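Local atomic coordinates of congerin-2 (Conger myriaster, PDB entry 1IS3), a protein that binds beta-galactosides such as lactose as a homodimeric galectin of the conger eel, though its physiological role is not yet known. Residues 11-25 with 81-94. Residues are numbered along the deposited sequence; the frame is centred on the assembly and turned at random. Where two conformers were deposited one is given.
Sequences FKLGMYLTVGGVVNS and TKGDHFQTTITFDT
In the galectin beta-sandwich, strands 17-23 and 85-92 pair antiparallel in the sheet that packs against the one carrying the lactose, from Leu17 facing Ile90 to Val22 facing His85. Leu17, Val19, Phe86, Thr88 and Ile90 turn inward to the core between the sheets, while Thr18, Gln87 and Thr89 stand on the outer face. In the middle, Val19 N reaches Thr88 O at 2.9 Å and Val19 O accepts Thr88 N, both nearly along the C=O axis. Thr18 and Thr89, a non-hydrogen-bonded pair, join OG1 to OG1 at 3.0 Å; each threonine's hydroxyl gives the other a partner on the outer face of the sheet, either being able to donate.

Gly21 faces Phe86, whose CG sits between its own N and carbonyl carbon (chi1 64°). This torsion swings the ring across the neighbouring strand, where its face covers Gly21 CA, 4.1 Å from the ring centroid; with no side chain on Gly21, the ring comes down on the backbone, Gly21 N lying over its centre. Phe30 of the opposite sheet also stacks on that ring. On the outer face, Val22 CG2 lies over the His85 ring, 3.4 Å from CE1, and His85 ND1 holds a water in the ring plane.

At the far end, the type II turn from Lys12 to Met15 packs against Phe92. A water there accepts from Phe92 N and lies within bonding distance of Lys12 O and Met15 O. Leu13 CD1 touches Phe92 CE2 at 3.3 Å, the two side chains crossing at about a right angle, while the edge of the Phe92 ring meets the face of Phe11 at 90°, with Phe92 CE1 over the centre of the Phe11 ring.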
ATOM      1  N   PHE A  11       7.660  -6.606   1.532  1.00  8.69           N
ATOM      2  CA  PHE A  11       8.388  -5.902   2.600  1.00  8.89           C
ATOM      3  C   PHE A  11       9.542  -6.855   2.950  1.00  9.16           C
ATOM      4  O   PHE A  11       9.379  -7.901   3.573  1.00  9.04           O
ATOM      5  CB  PHE A  11       7.458  -5.690   3.792  1.00  7.18           C
ATOM      6  CG  PHE A  11       8.063  -5.005   5.022  1.00  6.99           C
ATOM      7  CD1 PHE A  11       9.206  -4.192   4.960  1.00  7.39           C
ATOM      8  CD2 PHE A  11       7.419  -5.164   6.256  1.00  8.65           C
ATOM      9  CE1 PHE A  11       9.676  -3.554   6.108  1.00  7.75           C
ATOM     10  CE2 PHE A  11       7.890  -4.523   7.412  1.00  6.63           C
ATOM     11  CZ  PHE A  11       9.010  -3.725   7.326  1.00  7.34           C
ATOM     12  N   LYS A  12      10.716  -6.511   2.451  1.00 10.46           N
ATOM     13  CA  LYS A  12      11.920  -7.328   2.538  1.00 12.25           C
ATOM     14  C   LYS A  12      12.892  -6.792   3.570  1.00 12.78           C
ATOM     15  O   LYS A  12      12.831  -5.629   3.989  1.00 11.68           O
ATOM     16  CB  LYS A  12      12.606  -7.363   1.157  1.00 13.26           C
ATOM     17  CG  LYS A  12      11.614  -7.976   0.170  1.00 17.21           C
ATOM     18  CD  LYS A  12      11.989  -7.536  -1.197  1.00 22.41           C
ATOM     19  CE  LYS A  12      13.181  -8.353  -1.608  1.00 26.75           C
ATOM     20  NZ  LYS A  12      14.217  -7.486  -2.172  1.00 31.67           N
ATOM     21  N   LEU A  13      13.774  -7.710   3.976  1.00 14.75           N
ATOM     22  CA  LEU A  13      14.904  -7.442   4.857  1.00 16.54           C
ATOM     23  C   LEU A  13      15.609  -6.159   4.442  1.00 16.93           C
ATOM     24  O   LEU A  13      16.008  -5.982   3.277  1.00 17.54           O
ATOM     25  CB  LEU A  13      15.835  -8.624   4.740  1.00 18.75           C
ATOM     26  CG  LEU A  13      16.285  -9.505   5.901  1.00 22.39           C
ATOM     27  CD1 LEU A  13      15.179 -10.109   6.716  1.00 22.64           C
ATOM     28  CD2 LEU A  13      17.018 -10.680   5.247  1.00 22.78           C
ATOM     29  N   GLY A  14      15.648  -5.191   5.362  1.00 17.09           N
ATOM     30  CA  GLY A  14      16.368  -3.964   5.069  1.00 16.68           C
ATOM     31  C   GLY A  14      15.498  -2.812   4.566  1.00 15.45           C
ATOM     32  O   GLY A  14      15.994  -1.690   4.443  1.00 18.13           O
ATOM     33  N   MET A  15      14.235  -3.059   4.243  1.00 12.51           N
ATOM     34  CA  MET A  15      13.314  -2.005   3.869  1.00 10.40           C
ATOM     35  C   MET A  15      12.728  -1.403   5.124  1.00 10.29           C
ATOM     36  O   MET A  15      12.777  -2.042   6.186  1.00  9.92           O
ATOM     37  CB  MET A  15      12.176  -2.545   3.039  1.00  9.24           C
ATOM     38  CG  MET A  15      12.723  -2.863   1.659  1.00 10.87           C
ATOM     39  SD  MET A  15      11.531  -3.750   0.648  1.00 10.73           S
ATOM     40  CE  MET A  15      10.417  -2.411   0.294  1.00 12.77           C
ATOM     41  N   TYR A  16      12.127  -0.228   5.050  1.00  8.99           N
ATOM     42  CA  TYR A  16      11.441   0.413   6.174  1.00  9.74           C
ATOM     43  C   TYR A  16      10.003   0.640   5.759  1.00  8.88           C
ATOM     44  O   TYR A  16       9.696   1.015   4.627  1.00  9.75           O
ATOM     45  CB  TYR A  16      12.019   1.778   6.537  1.00 11.97           C
ATOM     46  CG  TYR A  16      13.398   1.667   7.173  1.00 16.79           C
ATOM     47  CD1 TYR A  16      14.484   1.193   6.417  1.00 20.03           C
ATOM     48  CD2 TYR A  16      13.588   1.993   8.527  1.00 20.19           C
ATOM     49  CE1 TYR A  16      15.745   1.025   6.998  1.00 22.88           C
ATOM     50  CE2 TYR A  16      14.858   1.828   9.126  1.00 21.45           C
ATOM     51  CZ  TYR A  16      15.928   1.338   8.356  1.00 23.43           C
ATOM     52  OH  TYR A  16      17.194   1.113   8.926  1.00 26.39           O
ATOM     53  N   LEU A  17       9.108   0.386   6.696  1.00  7.64           N
ATOM     54  CA  LEU A  17       7.675   0.610   6.548  1.00  7.10           C
ATOM     55  C   LEU A  17       7.286   1.721   7.518  1.00  7.83           C
ATOM     56  O   LEU A  17       7.488   1.549   8.749  1.00  7.83           O
ATOM     57  CB  LEU A  17       6.890  -0.636   6.926  1.00  6.79           C
ATOM     58  CG  LEU A  17       5.365  -0.504   7.076  1.00  8.91           C
ATOM     59  CD1 LEU A  17       4.760  -0.135   5.713  1.00  9.03           C
ATOM     60  CD2 LEU A  17       4.769  -1.795   7.662  1.00  9.08           C
ATOM     61  N   THR A  18       6.740   2.838   7.036  1.00  7.27           N
ATOM     62  CA  THR A  18       6.201   3.858   7.930  1.00  8.20           C
ATOM     63  C   THR A  18       4.729   4.034   7.598  1.00  8.97           C
ATOM     64  O   THR A  18       4.373   4.214   6.427  1.00  8.86           O
ATOM     65  CB  THR A  18       6.899   5.188   7.746  1.00  8.85           C
ATOM     66  OG1 THR A  18       8.270   4.926   8.059  1.00 12.04           O
ATOM     67  CG2 THR A  18       6.353   6.300   8.637  1.00  9.79           C
ATOM     68  N   VAL A  19       3.873   3.899   8.607  1.00  8.29           N
ATOM     69  CA  VAL A  19       2.441   4.104   8.429  1.00  9.67           C
ATOM     70  C   VAL A  19       1.997   5.210   9.372  1.00  9.80           C
ATOM     71  O   VAL A  19       2.572   5.381  10.455  1.00  9.37           O
ATOM     72  CB  VAL A  19       1.577   2.842   8.738  1.00 11.84           C
ATOM     73  CG1 VAL A  19       1.784   1.805   7.632  1.00 12.78           C
ATOM     74  CG2 VAL A  19       1.955   2.220  10.082  1.00 12.48           C
ATOM     75  N   GLY A  20       1.033   6.014   8.928  1.00  9.34           N
ATOM     76  CA  GLY A  20       0.462   7.062   9.750  1.00  7.73           C
ATOM     77  C   GLY A  20      -1.037   6.879   9.738  1.00  8.45           C
ATOM     78  O   GLY A  20      -1.608   6.346   8.771  1.00  7.69           O
ATOM     79  N   GLY A  21      -1.677   7.306  10.817  1.00  7.45           N
ATOM     80  CA  GLY A  21      -3.092   7.172  10.872  1.00  8.55           C
ATOM     81  C   GLY A  21      -3.684   7.918  12.050  1.00  7.91           C
ATOM     82  O   GLY A  21      -3.037   8.759  12.678  1.00  8.69           O
ATOM     83  N   VAL A  22      -4.947   7.605  12.287  1.00  7.59           N
ATOM     84  CA  VAL A  22      -5.731   8.294  13.301  1.00  8.63           C
ATOM     85  C   VAL A  22      -6.513   7.244  14.074  1.00  7.36           C
ATOM     86  O   VAL A  22      -7.147   6.357  13.470  1.00  7.92           O
ATOM     87  CB  VAL A  22      -6.782   9.291  12.686  1.00 10.02           C
ATOM     88  CG1 VAL A  22      -7.439  10.104  13.821  1.00 10.51           C
ATOM     89  CG2 VAL A  22      -6.134  10.226  11.696  1.00 11.64           C
ATOM     90  N   VAL A  23      -6.460   7.328  15.404  1.00  6.84           N
ATOM     91  CA  VAL A  23      -7.229   6.422  16.251  1.00  7.31           C
ATOM     92  C   VAL A  23      -8.679   6.908  16.360  1.00  7.29           C
ATOM     93  O   VAL A  23      -8.912   8.105  16.537  1.00  8.37           O
ATOM     94  CB  VAL A  23      -6.588   6.351  17.644  1.00  7.60           C
ATOM     95  CG1 VAL A  23      -7.348   5.352  18.495  1.00  6.92           C
ATOM     96  CG2 VAL A  23      -5.119   5.971  17.539  1.00  7.97           C
ATOM     97  N   ASN A  24      -9.674   6.045  16.255  1.00  8.05           N
ATOM     98  CA  ASN A  24     -11.055   6.464  16.395  1.00  9.28           C
ATOM     99  C   ASN A  24     -11.321   6.984  17.785  1.00 10.22           C
ATOM    100  O   ASN A  24     -10.678   6.539  18.745  1.00  9.53           O
ATOM    101  CB  ASN A  24     -12.042   5.345  16.209  1.00 10.86           C
ATOM    102  CG  ASN A  24     -12.046   4.713  14.830  1.00 13.15           C
ATOM    103  OD1 ASN A  24     -12.745   3.711  14.635  1.00 16.76           O
ATOM    104  ND2 ASN A  24     -11.330   5.170  13.820  1.00 10.99           N
ATOM    105  N   SER A  25     -12.292   7.900  17.924  1.00 11.21           N
ATOM    106  CA  SER A  25     -12.720   8.415  19.226  1.00 11.81           C
ATOM    107  C   SER A  25     -13.464   7.100  19.611  0.50 11.68           C
ATOM    108  O   SER A  25     -14.046   6.370  18.795  0.50 13.53           O
ATOM    109  CB  SER A  25     -13.826   9.434  19.081  1.00 12.54           C
ATOM    110  OG  SER A  25     -13.245  10.515  18.373  1.00 17.09           O
ATOM    111  N   THR A  81      -3.504   8.361  21.880  1.00  9.35           N
ATOM    112  CA  THR A  81      -4.707   8.958  22.390  1.00  8.85           C
ATOM    113  C   THR A  81      -5.844   8.743  21.400  1.00  8.31           C
ATOM    114  O   THR A  81      -5.657   8.934  20.192  1.00  8.64           O
ATOM    115  CB  THR A  81      -4.473  10.463  22.629  1.00 10.71           C
ATOM    116  OG1 THR A  81      -3.439  10.561  23.596  1.00 11.73           O
ATOM    117  CG2 THR A  81      -5.704  11.188  23.159  1.00 10.85           C
ATOM    118  N   LYS A  82      -7.027   8.342  21.863  1.00  7.43           N
ATOM    119  CA  LYS A  82      -8.195   8.221  20.992  1.00  8.39           C
ATOM    120  C   LYS A  82      -8.512   9.566  20.317  1.00  7.92           C
ATOM    121  O   LYS A  82      -8.449  10.614  20.969  1.00  8.28           O
ATOM    122  CB  LYS A  82      -9.409   7.782  21.806  1.00  7.72           C
ATOM    123  CG  LYS A  82      -9.285   6.345  22.332  1.00 10.07           C
ATOM    124  CD  LYS A  82     -10.503   5.834  23.117  1.00  8.92           C
ATOM    125  CE  LYS A  82     -10.556   6.473  24.493  1.00 11.49           C
ATOM    126  NZ  LYS A  82     -11.728   6.052  25.234  1.00  8.73           N
ATOM    127  N   GLY A  83      -8.809   9.524  19.013  1.00  8.01           N
ATOM    128  CA  GLY A  83      -9.100  10.693  18.209  1.00  8.18           C
ATOM    129  C   GLY A  83      -7.842  11.354  17.637  1.00  8.91           C
ATOM    130  O   GLY A  83      -7.942  12.292  16.812  1.00  9.31           O
ATOM    131  N   ASP A  84      -6.646  10.909  18.018  1.00  7.75           N
ATOM    132  CA  ASP A  84      -5.404  11.524  17.587  1.00  8.73           C
ATOM    133  C   ASP A  84      -4.614  10.711  16.572  1.00  8.35           C
ATOM    134  O   ASP A  84      -4.824   9.517  16.408  1.00  8.60           O
ATOM    135  CB  ASP A  84      -4.529  11.790  18.810  1.00  9.79           C
ATOM    136  CG  ASP A  84      -5.029  12.921  19.721  1.00 14.12           C
ATOM    137  OD1 ASP A  84      -4.373  13.183  20.740  1.00 15.18           O
ATOM    138  OD2 ASP A  84      -6.037  13.568  19.423  1.00 14.45           O
ATOM    139  N   HIS A  85      -3.684  11.382  15.893  1.00  9.91           N
ATOM    140  CA  HIS A  85      -2.799  10.759  14.924  1.00 10.68           C
ATOM    141  C   HIS A  85      -1.699   9.941  15.586  1.00 10.42           C
ATOM    142  O   HIS A  85      -1.338  10.169  16.758  1.00 12.17           O
ATOM    143  CB  HIS A  85      -2.094  11.794  14.053  1.00 15.17           C
ATOM    144  CG  HIS A  85      -3.102  12.495  13.175  1.00 20.93           C
ATOM    145  ND1 HIS A  85      -3.333  12.365  11.870  1.00 24.17           N
ATOM    146  CD2 HIS A  85      -4.006  13.415  13.660  1.00 24.29           C
ATOM    147  CE1 HIS A  85      -4.342  13.160  11.550  1.00 25.92           C
ATOM    148  NE2 HIS A  85      -4.746  13.790  12.642  1.00 26.53           N
ATOM    149  N   PHE A  86      -1.159   8.981  14.864  1.00  8.94           N
ATOM    150  CA  PHE A  86       0.007   8.229  15.323  1.00  8.92           C
ATOM    151  C   PHE A  86       0.875   7.974  14.083  1.00  9.40           C
ATOM    152  O   PHE A  86       0.381   8.068  12.938  1.00  8.16           O
ATOM    153  CB  PHE A  86      -0.429   6.900  15.941  1.00  9.00           C
ATOM    154  CG  PHE A  86      -1.101   5.923  14.988  1.00  9.42           C
ATOM    155  CD1 PHE A  86      -2.482   5.939  14.833  1.00 10.94           C
ATOM    156  CD2 PHE A  86      -0.341   5.007  14.239  1.00 11.65           C
ATOM    157  CE1 PHE A  86      -3.098   5.053  13.937  1.00 10.43           C
ATOM    158  CE2 PHE A  86      -0.973   4.137  13.345  1.00 11.63           C
ATOM    159  CZ  PHE A  86      -2.352   4.162  13.194  1.00 11.03           C
ATOM    160  N   GLN A  87       2.131   7.593  14.296  1.00  9.68           N
ATOM    161  CA  GLN A  87       3.075   7.288  13.219  1.00 11.04           C
ATOM    162  C   GLN A  87       3.970   6.161  13.725  1.00 10.06           C
ATOM    163  O   GLN A  87       4.488   6.280  14.841  1.00 10.09           O
ATOM    164  CB  GLN A  87       3.895   8.533  12.921  1.00 14.92           C
ATOM    165  CG  GLN A  87       4.826   8.306  11.762  1.00 21.31           C
ATOM    166  CD  GLN A  87       5.359   9.619  11.206  1.00 23.75           C
ATOM    167  OE1 GLN A  87       6.548   9.763  10.944  1.00 27.27           O
ATOM    168  NE2 GLN A  87       4.520  10.624  10.976  1.00 26.29           N
ATOM    169  N   THR A  88       4.148   5.081  12.968  1.00  8.10           N
ATOM    170  CA  THR A  88       4.947   3.946  13.388  1.00  8.01           C
ATOM    171  C   THR A  88       5.838   3.537  12.232  1.00  7.87           C
ATOM    172  O   THR A  88       5.397   3.507  11.068  1.00  6.98           O
ATOM    173  CB  THR A  88       4.050   2.756  13.780  1.00  9.79           C
ATOM    174  OG1 THR A  88       3.145   3.282  14.758  1.00 13.49           O
ATOM    175  CG2 THR A  88       4.816   1.568  14.332  1.00  9.44           C
ATOM    176  N   THR A  89       7.074   3.207  12.594  1.00  7.17           N
ATOM    177  CA  THR A  89       8.043   2.719  11.634  1.00  7.96           C
ATOM    178  C   THR A  89       8.533   1.337  12.070  1.00  8.22           C
ATOM    179  O   THR A  89       8.819   1.099  13.253  1.00  7.70           O
ATOM    180  CB  THR A  89       9.273   3.685  11.513  1.00 10.33           C
ATOM    181  OG1 THR A  89       8.740   4.908  10.997  1.00 12.97           O
ATOM    182  CG2 THR A  89      10.393   3.198  10.572  1.00 10.23           C
ATOM    183  N   ILE A  90       8.601   0.433  11.104  1.00  6.62           N
ATOM    184  CA  ILE A  90       8.995  -0.941  11.339  1.00  6.83           C
ATOM    185  C   ILE A  90      10.100  -1.330  10.362  1.00  7.03           C
ATOM    186  O   ILE A  90      10.051  -0.976   9.171  1.00  6.85           O
ATOM    187  CB  ILE A  90       7.751  -1.872  11.164  1.00  7.36           C
ATOM    188  CG1 ILE A  90       6.637  -1.454  12.115  1.00  7.11           C
ATOM    189  CG2 ILE A  90       8.160  -3.345  11.376  1.00  7.69           C
ATOM    190  CD1 ILE A  90       5.295  -2.151  11.858  1.00  8.87           C
ATOM    191  N   THR A  91      11.115  -2.022  10.846  1.00  6.96           N
ATOM    192  CA  THR A  91      12.106  -2.652   9.992  1.00  7.54           C
ATOM    193  C   THR A  91      12.408  -4.008  10.654  1.00  7.85           C
ATOM    194  O   THR A  91      11.928  -4.257  11.777  1.00  8.12           O
ATOM    195  CB  THR A  91      13.388  -1.762   9.889  1.00  8.11           C
ATOM    196  OG1 THR A  91      12.926  -0.460   9.633  0.50 12.38           O
ATOM    197  CG2 THR A  91      14.351  -2.188   8.781  0.50  9.93           C
ATOM    198  N   PHE A  92      13.167  -4.894  10.008  1.00  7.35           N
ATOM    199  CA  PHE A  92      13.423  -6.182  10.610  1.00  8.05           C
ATOM    200  C   PHE A  92      14.641  -6.838  10.004  1.00  8.73           C
ATOM    201  O   PHE A  92      15.080  -6.460   8.898  1.00  9.31           O
ATOM    202  CB  PHE A  92      12.196  -7.113  10.434  1.00  7.85           C
ATOM    203  CG  PHE A  92      11.857  -7.511   9.000  1.00  8.88           C
ATOM    204  CD1 PHE A  92      11.036  -6.697   8.224  1.00  9.71           C
ATOM    205  CD2 PHE A  92      12.393  -8.693   8.444  1.00  9.01           C
ATOM    206  CE1 PHE A  92      10.759  -7.060   6.900  1.00  9.23           C
ATOM    207  CE2 PHE A  92      12.107  -9.046   7.123  1.00  9.60           C
ATOM    208  CZ  PHE A  92      11.293  -8.230   6.353  1.00  9.19           C
ATOM    209  N   ASP A  93      15.251  -7.748  10.768  1.00  8.38           N
ATOM    210  CA  ASP A  93      16.238  -8.606  10.147  1.00  8.39           C
ATOM    211  C   ASP A  93      15.740 -10.026  10.373  1.00  9.45           C
ATOM    212  O   ASP A  93      14.611 -10.181  10.844  1.00  8.73           O
ATOM    213  CB  ASP A  93      17.619  -8.404  10.763  1.00  9.72           C
ATOM    214  CG  ASP A  93      17.752  -8.546  12.266  1.00 10.12           C
ATOM    215  OD1 ASP A  93      18.676  -7.921  12.773  1.00 11.79           O
ATOM    216  OD2 ASP A  93      16.963  -9.239  12.904  1.00  9.09           O
ATOM    217  N   THR A  94      16.551 -11.088  10.188  1.00 11.34           N
ATOM    218  CA  THR A  94      15.964 -12.430  10.354  1.00 12.37           C
ATOM    219  C   THR A  94      15.664 -12.848  11.764  1.00 10.24           C
ATOM    220  O   THR A  94      15.018 -13.856  12.010  1.00 11.03           O
ATOM    221  CB  THR A  94      16.820 -13.565   9.779  1.00 15.17           C
ATOM    222  OG1 THR A  94      18.134 -13.387  10.288  1.00 17.43           O
ATOM    223  CG2 THR A  94      16.669 -13.639   8.252  1.00 17.68           C
TER
HETATM  224  O   HOH W   1      13.081  -4.723   6.955  1.00 16.72           O
HETATM  225  O   HOH W   2      -1.750  10.731  10.284  1.00 36.65           O